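Local coordinates for hemolysin-related protein (Vibrio cholerae serotype O1, PDB 6MLT) that is a secreted, calcium-binding protein of the biofilm matrix that probably binds carbohydrates and takes part in adhesion of the biofilm, at residues 27-41 with 53-67. Residues are numbered along the deposited sequence; the frame is centred on the assembly and turned at random.
Sequences ESNQVMAAPIVVQLN and DVADIIVVTFEGNKY. With CA (calcium ion), chain C; CA (calcium ion), chain B.
D56 and N41 meet at a calcium ion: D56 grips it with both carboxylate oxygens, N41 gives OD1 at 2.3 Å and V54 its carbonyl oxygen. Two waters and D43 complete the shell. The same D56 OD2 accepts the backbone N-H of L40 at 2.9 Å, nearly along its C-O axis, while G78 donates to OD1, so both carboxylate oxygens have further partners. Q39, bent at chi2 (-83°), turns its amide back so that NE2 reaches the carbonyl oxygen of D53 from above the carbonyl plane. The D53 carboxylate, also partnered by D50, chelates the second calcium ion, whose other protein ligands lie in the intervening loop. S28 OG and T61 OG1 share a hydrogen bond of 2.8 Å.

In the backbone, strands 36-38 and 56-63 run antiparallel, with I36 and I58, and V38 and D56, as hydrogen-bonded pairs. Between I36 and Q30 the strands part, and three waters bridge the gap, one joining M32 N to V60 O. Pairing resumes with the hydrogen-bonded pair Q30-F62, where N29 and Q30 both face F62 in a classic beta bulge.

Among the apolar contacts, V38 CG2 lies 3.6 Å from I58 CD1, and L40 CD1 approaches I58 CG1 on the same side. Q30 CB sits over one face of the F62 ring, 3.5 Å from its centroid, and M32 N comes to the ring edge. M32 CE lies over the Y67 ring, 3.4 Å from its CD2, a CH-pi contact; M32 SD stands farther above that ring, 5.4 Å from its centroid, as a Met-aromatic contact.

Calcium binding is thus built into this sheet of a propeller-like fold: N41 from one segment and V54 and D56 from the other bind the same ion, which would probably offset the carboxylate charge of D56.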
loop_
_atom_site.group_PDB
_atom_site.type_symbol
_atom_site.label_atom_id
_atom_site.label_comp_id
_atom_site.label_asym_id
_atom_site.label_seq_id
_atom_site.Cartn_x
_atom_site.Cartn_y
_atom_site.Cartn_z
ATOM N N GLU A 27 -35.465 -3.908 -13.958
ATOM C CA GLU A 27 -35.179 -5.265 -13.506
ATOM C C GLU A 27 -33.706 -5.473 -13.174
ATOM O O GLU A 27 -33.377 -6.430 -12.465
ATOM C CB GLU A 27 -35.607 -6.278 -14.568
ATOM C CG GLU A 27 -34.651 -6.432 -15.761
ATOM C CD GLU A 27 -34.658 -5.229 -16.710
ATOM O OE1 GLU A 27 -35.497 -4.315 -16.542
ATOM O OE2 GLU A 27 -33.812 -5.204 -17.632
ATOM N N SER A 28 -32.814 -4.624 -13.683
ATOM C CA SER A 28 -31.373 -4.776 -13.473
ATOM C C SER A 28 -31.008 -3.951 -12.249
ATOM O O SER A 28 -30.614 -2.789 -12.351
ATOM C CB SER A 28 -30.597 -4.332 -14.707
ATOM O OG SER A 28 -29.199 -4.481 -14.521
ATOM N N ASN A 29 -31.154 -4.552 -11.066
ATOM C CA ASN A 29 -31.009 -3.784 -9.835
ATOM C C ASN A 29 -30.234 -4.534 -8.755
ATOM O O ASN A 29 -30.298 -4.146 -7.583
ATOM C CB ASN A 29 -32.388 -3.393 -9.293
ATOM C CG ASN A 29 -33.262 -4.593 -9.033
ATOM O OD1 ASN A 29 -32.813 -5.732 -9.136
ATOM N ND2 ASN A 29 -34.516 -4.346 -8.686
ATOM N N GLN A 30 -29.514 -5.593 -9.117
ATOM C CA GLN A 30 -28.674 -6.356 -8.199
ATOM C C GLN A 30 -27.217 -5.984 -8.435
ATOM O O GLN A 30 -26.813 -5.750 -9.578
ATOM C CB GLN A 30 -28.851 -7.861 -8.419
ATOM C CG GLN A 30 -30.293 -8.355 -8.443
ATOM C CD GLN A 30 -30.908 -8.421 -7.058
ATOM O OE1 GLN A 30 -30.314 -8.964 -6.129
ATOM N NE2 GLN A 30 -32.103 -7.862 -6.913
ATOM N N VAL A 31 -26.423 -5.943 -7.366
ATOM C CA VAL A 31 -25.005 -5.608 -7.486
ATOM C C VAL A 31 -24.195 -6.579 -6.640
ATOM O O VAL A 31 -24.541 -6.849 -5.483
ATOM C CB VAL A 31 -24.724 -4.148 -7.076
ATOM C CG1 VAL A 31 -23.286 -3.782 -7.375
ATOM C CG2 VAL A 31 -25.665 -3.201 -7.810
ATOM N N MET A 32 -23.115 -7.117 -7.221
ATOM C CA MET A 32 -22.273 -8.074 -6.509
ATOM C C MET A 32 -20.801 -7.912 -6.885
ATOM O O MET A 32 -20.031 -8.876 -6.803
ATOM C CB MET A 32 -22.767 -9.512 -6.774
ATOM C CG MET A 32 -22.228 -10.556 -5.792
ATOM S SD MET A 32 -23.341 -11.976 -5.585
ATOM C CE MET A 32 -23.561 -12.502 -7.291
ATOM N N ALA A 33 -20.396 -6.707 -7.283
ATOM C CA ALA A 33 -19.002 -6.383 -7.539
ATOM C C ALA A 33 -18.656 -5.101 -6.798
ATOM O O ALA A 33 -19.511 -4.232 -6.595
ATOM C CB ALA A 33 -18.713 -6.220 -9.039
ATOM N N ALA A 34 -17.400 -4.999 -6.384
ATOM C CA ALA A 34 -16.993 -3.905 -5.515
ATOM C C ALA A 34 -17.227 -2.563 -6.207
ATOM O O ALA A 34 -17.005 -2.438 -7.418
ATOM C CB ALA A 34 -15.520 -4.050 -5.126
ATOM N N PRO A 35 -17.656 -1.541 -5.475
ATOM C CA PRO A 35 -17.894 -0.232 -6.091
ATOM C C PRO A 35 -16.588 0.501 -6.363
ATOM O O PRO A 35 -15.569 0.276 -5.713
ATOM C CB PRO A 35 -18.727 0.503 -5.039
ATOM C CG PRO A 35 -18.243 -0.078 -3.739
ATOM C CD PRO A 35 -17.868 -1.510 -4.019
ATOM N N ILE A 36 -16.657 1.402 -7.339
ATOM C CA ILE A 36 -15.553 2.261 -7.754
ATOM C C ILE A 36 -15.966 3.701 -7.500
ATOM O O ILE A 36 -17.137 4.047 -7.677
ATOM C CB ILE A 36 -15.229 2.043 -9.250
ATOM C CG1 ILE A 36 -14.724 0.615 -9.495
ATOM C CG2 ILE A 36 -14.263 3.079 -9.770
ATOM C CD1 ILE A 36 -13.555 0.226 -8.676
ATOM N N VAL A 37 -15.006 4.546 -7.115
ATOM C CA VAL A 37 -15.288 5.918 -6.699
ATOM C C VAL A 37 -14.381 6.870 -7.467
ATOM O O VAL A 37 -13.156 6.837 -7.298
ATOM C CB VAL A 37 -15.100 6.114 -5.186
ATOM C CG1 VAL A 37 -15.346 7.575 -4.791
ATOM C CG2 VAL A 37 -16.034 5.196 -4.414
ATOM N N VAL A 38 -14.986 7.734 -8.284
ATOM C CA VAL A 38 -14.274 8.719 -9.090
ATOM C C VAL A 38 -15.218 9.886 -9.370
ATOM O O VAL A 38 -16.442 9.757 -9.272
ATOM C CB VAL A 38 -13.769 8.126 -10.426
ATOM C CG1 VAL A 38 -12.592 7.178 -10.200
ATOM C CG2 VAL A 38 -14.911 7.413 -11.160
ATOM N N GLN A 39 -14.641 11.029 -9.755
ATOM C CA GLN A 39 -15.422 12.217 -10.106
ATOM C C GLN A 39 -15.970 12.108 -11.530
ATOM O O GLN A 39 -15.212 11.870 -12.475
ATOM C CB GLN A 39 -14.556 13.473 -10.003
ATOM C CG GLN A 39 -13.903 13.720 -8.656
ATOM C CD GLN A 39 -14.823 14.402 -7.659
ATOM O OE1 GLN A 39 -15.949 14.783 -7.983
ATOM N NE2 GLN A 39 -14.339 14.563 -6.437
ATOM N N LEU A 40 -17.278 12.332 -11.698
ATOM C CA LEU A 40 -17.895 12.190 -13.013
ATOM C C LEU A 40 -18.740 13.370 -13.472
ATOM O O LEU A 40 -19.146 13.382 -14.641
ATOM C CB LEU A 40 -18.772 10.930 -13.054
ATOM C CG LEU A 40 -18.033 9.599 -12.882
ATOM C CD1 LEU A 40 -19.034 8.453 -12.782
ATOM C CD2 LEU A 40 -17.054 9.352 -14.018
ATOM N N ASN A 41 -19.021 14.357 -12.622
ATOM C CA ASN A 41 -19.821 15.491 -13.069
ATOM C C ASN A 41 -19.392 16.756 -12.339
ATOM O O ASN A 41 -18.636 16.722 -11.365
ATOM C CB ASN A 41 -21.323 15.233 -12.879
ATOM C CG ASN A 41 -21.757 15.303 -11.429
ATOM O OD1 ASN A 41 -21.213 14.620 -10.571
ATOM N ND2 ASN A 41 -22.746 16.150 -11.149
ATOM N N ASP A 53 -15.373 18.798 -6.722
ATOM C CA ASP A 53 -16.699 18.233 -6.879
ATOM C C ASP A 53 -16.866 17.039 -5.938
ATOM O O ASP A 53 -15.959 16.676 -5.180
ATOM C CB ASP A 53 -16.926 17.851 -8.340
ATOM C CG ASP A 53 -16.834 19.043 -9.261
ATOM O OD1 ASP A 53 -17.654 19.969 -9.106
ATOM O OD2 ASP A 53 -15.919 19.069 -10.109
ATOM N N VAL A 54 -18.037 16.413 -5.986
ATOM C CA VAL A 54 -18.367 15.292 -5.110
ATOM C C VAL A 54 -18.145 13.999 -5.882
ATOM O O VAL A 54 -18.783 13.769 -6.915
ATOM C CB VAL A 54 -19.812 15.392 -4.593
ATOM C CG1 VAL A 54 -20.142 14.216 -3.673
ATOM C CG2 VAL A 54 -20.021 16.701 -3.858
ATOM N N ALA A 55 -17.248 13.149 -5.382
ATOM C CA ALA A 55 -16.933 11.903 -6.070
ATOM C C ALA A 55 -18.160 11.004 -6.156
ATOM O O ALA A 55 -19.033 11.012 -5.284
ATOM C CB ALA A 55 -15.799 11.171 -5.356
ATOM N N ASP A 56 -18.205 10.209 -7.216
ATOM C CA ASP A 56 -19.366 9.416 -7.580
ATOM C C ASP A 56 -19.031 7.933 -7.545
ATOM O O ASP A 56 -17.875 7.539 -7.380
ATOM C CB ASP A 56 -19.848 9.845 -8.958
ATOM C CG ASP A 56 -20.108 11.325 -9.005
ATOM O OD1 ASP A 56 -20.955 11.777 -8.207
ATOM O OD2 ASP A 56 -19.437 12.038 -9.785
ATOM N N ILE A 57 -20.066 7.110 -7.687
ATOM C CA ILE A 57 -19.948 5.663 -7.554
ATOM C C ILE A 57 -20.282 5.017 -8.895
ATOM O O ILE A 57 -21.273 5.382 -9.538
ATOM C CB ILE A 57 -20.861 5.127 -6.434
ATOM C CG1 ILE A 57 -20.291 5.484 -5.051
ATOM C CG2 ILE A 57 -21.010 3.609 -6.530
ATOM C CD1 ILE A 57 -20.491 6.896 -4.612
ATOM N N ILE A 58 -19.457 4.059 -9.310
ATOM C CA ILE A 58 -19.706 3.246 -10.495
ATOM C C ILE A 58 -19.922 1.805 -10.056
ATOM O O ILE A 58 -19.094 1.240 -9.330
ATOM C CB ILE A 58 -18.545 3.330 -11.499
ATOM C CG1 ILE A 58 -18.420 4.748 -12.051
ATOM C CG2 ILE A 58 -18.767 2.330 -12.651
ATOM C CD1 ILE A 58 -17.104 5.004 -12.764
ATOM N N VAL A 59 -21.018 1.208 -10.525
ATOM C CA VAL A 59 -21.355 -0.183 -10.254
ATOM C C VAL A 59 -21.866 -0.814 -11.544
ATOM O O VAL A 59 -22.177 -0.128 -12.521
ATOM C CB VAL A 59 -22.405 -0.327 -9.130
ATOM C CG1 VAL A 59 -21.837 0.177 -7.820
ATOM C CG2 VAL A 59 -23.673 0.425 -9.479
ATOM N N VAL A 60 -21.946 -2.141 -11.534
ATOM C CA VAL A 60 -22.531 -2.917 -12.620
ATOM C C VAL A 60 -23.730 -3.663 -12.046
ATOM O O VAL A 60 -23.588 -4.404 -11.067
ATOM C CB VAL A 60 -21.515 -3.890 -13.238
ATOM C CG1 VAL A 60 -22.123 -4.591 -14.451
ATOM C CG2 VAL A 60 -20.215 -3.153 -13.618
ATOM N N THR A 61 -24.906 -3.463 -12.642
ATOM C CA THR A 61 -26.140 -4.055 -12.143
ATOM C C THR A 61 -26.577 -5.223 -13.022
ATOM O O THR A 61 -26.387 -5.205 -14.244
ATOM C CB THR A 61 -27.271 -3.016 -12.078
ATOM O OG1 THR A 61 -27.562 -2.513 -13.394
ATOM C CG2 THR A 61 -26.880 -1.860 -11.182
ATOM N N PHE A 62 -27.176 -6.240 -12.393
ATOM C CA PHE A 62 -27.718 -7.397 -13.100
ATOM C C PHE A 62 -29.107 -7.733 -12.568
ATOM O O PHE A 62 -29.532 -7.254 -11.514
ATOM C CB PHE A 62 -26.797 -8.624 -12.980
ATOM C CG PHE A 62 -26.608 -9.113 -11.578
ATOM C CD1 PHE A 62 -25.615 -8.577 -10.773
ATOM C CD2 PHE A 62 -27.405 -10.127 -11.065
ATOM C CE1 PHE A 62 -25.426 -9.037 -9.479
ATOM C CE2 PHE A 62 -27.222 -10.585 -9.769
ATOM C CZ PHE A 62 -26.230 -10.040 -8.980
ATOM N N GLU A 63 -29.805 -8.587 -13.316
ATOM C CA GLU A 63 -31.167 -8.990 -13.000
ATOM C C GLU A 63 -31.174 -10.360 -12.341
ATOM O O GLU A 63 -30.473 -11.274 -12.784
ATOM C CB GLU A 63 -32.033 -9.037 -14.263
ATOM C CG GLU A 63 -33.473 -9.477 -13.998
ATOM C CD GLU A 63 -34.250 -9.802 -15.266
ATOM O OE1 GLU A 63 -33.636 -9.887 -16.352
ATOM O OE2 GLU A 63 -35.482 -9.984 -15.162
ATOM N N GLY A 64 -31.991 -10.497 -11.301
ATOM C CA GLY A 64 -32.212 -11.799 -10.688
ATOM C C GLY A 64 -30.915 -12.466 -10.289
ATOM O O GLY A 64 -30.074 -11.878 -9.603
ATOM N N ASN A 65 -30.746 -13.722 -10.707
ATOM C CA ASN A 65 -29.535 -14.476 -10.419
ATOM C C ASN A 65 -28.589 -14.532 -11.615
ATOM O O ASN A 65 -27.725 -15.410 -11.671
ATOM C CB ASN A 65 -29.892 -15.892 -9.966
ATOM C CG ASN A 65 -30.522 -16.723 -11.068
ATOM O OD1 ASN A 65 -30.646 -16.281 -12.211
ATOM N ND2 ASN A 65 -30.916 -17.940 -10.729
ATOM N N LYS A 66 -28.733 -13.611 -12.567
ATOM C CA LYS A 66 -28.003 -13.673 -13.836
ATOM C C LYS A 66 -26.679 -12.923 -13.788
ATOM O O LYS A 66 -26.300 -12.246 -14.748
ATOM C CB LYS A 66 -28.886 -13.134 -14.960
ATOM N N TYR A 67 -25.929 -13.053 -12.697
ATOM C CA TYR A 67 -24.712 -12.264 -12.544
ATOM C C TYR A 67 -23.592 -12.716 -13.471
ATOM O O TYR A 67 -22.609 -11.981 -13.624
ATOM C CB TYR A 67 -24.220 -12.318 -11.092
ATOM C CG TYR A 67 -24.022 -13.717 -10.560
ATOM C CD1 TYR A 67 -22.851 -14.421 -10.812
ATOM C CD2 TYR A 67 -25.014 -14.339 -9.817
ATOM C CE1 TYR A 67 -22.674 -15.707 -10.329
ATOM C CE2 TYR A 67 -24.847 -15.622 -9.327
ATOM C CZ TYR A 67 -23.675 -16.299 -9.584
ATOM O OH TYR A 67 -23.508 -17.581 -9.098
HETATM CA CA CA C . -20.225 14.075 -8.603
HETATM CA CA CA B . -16.623 21.475 -10.757
HETATM O O HOH W 1 -33.611 -8.351 -10.135
HETATM O O HOH W 2 -22.607 -6.649 -9.926
HETATM O O HOH W 3 -20.329 -3.071 -9.130
HETATM O O HOH W 4 -17.991 -1.405 -9.667
HETATM O O HOH W 5 -18.099 14.834 -9.740
HETATM O O HOH W 6 -14.718 22.006 -9.706
HETATM O O HOH W 7 -22.328 14.309 -7.589
#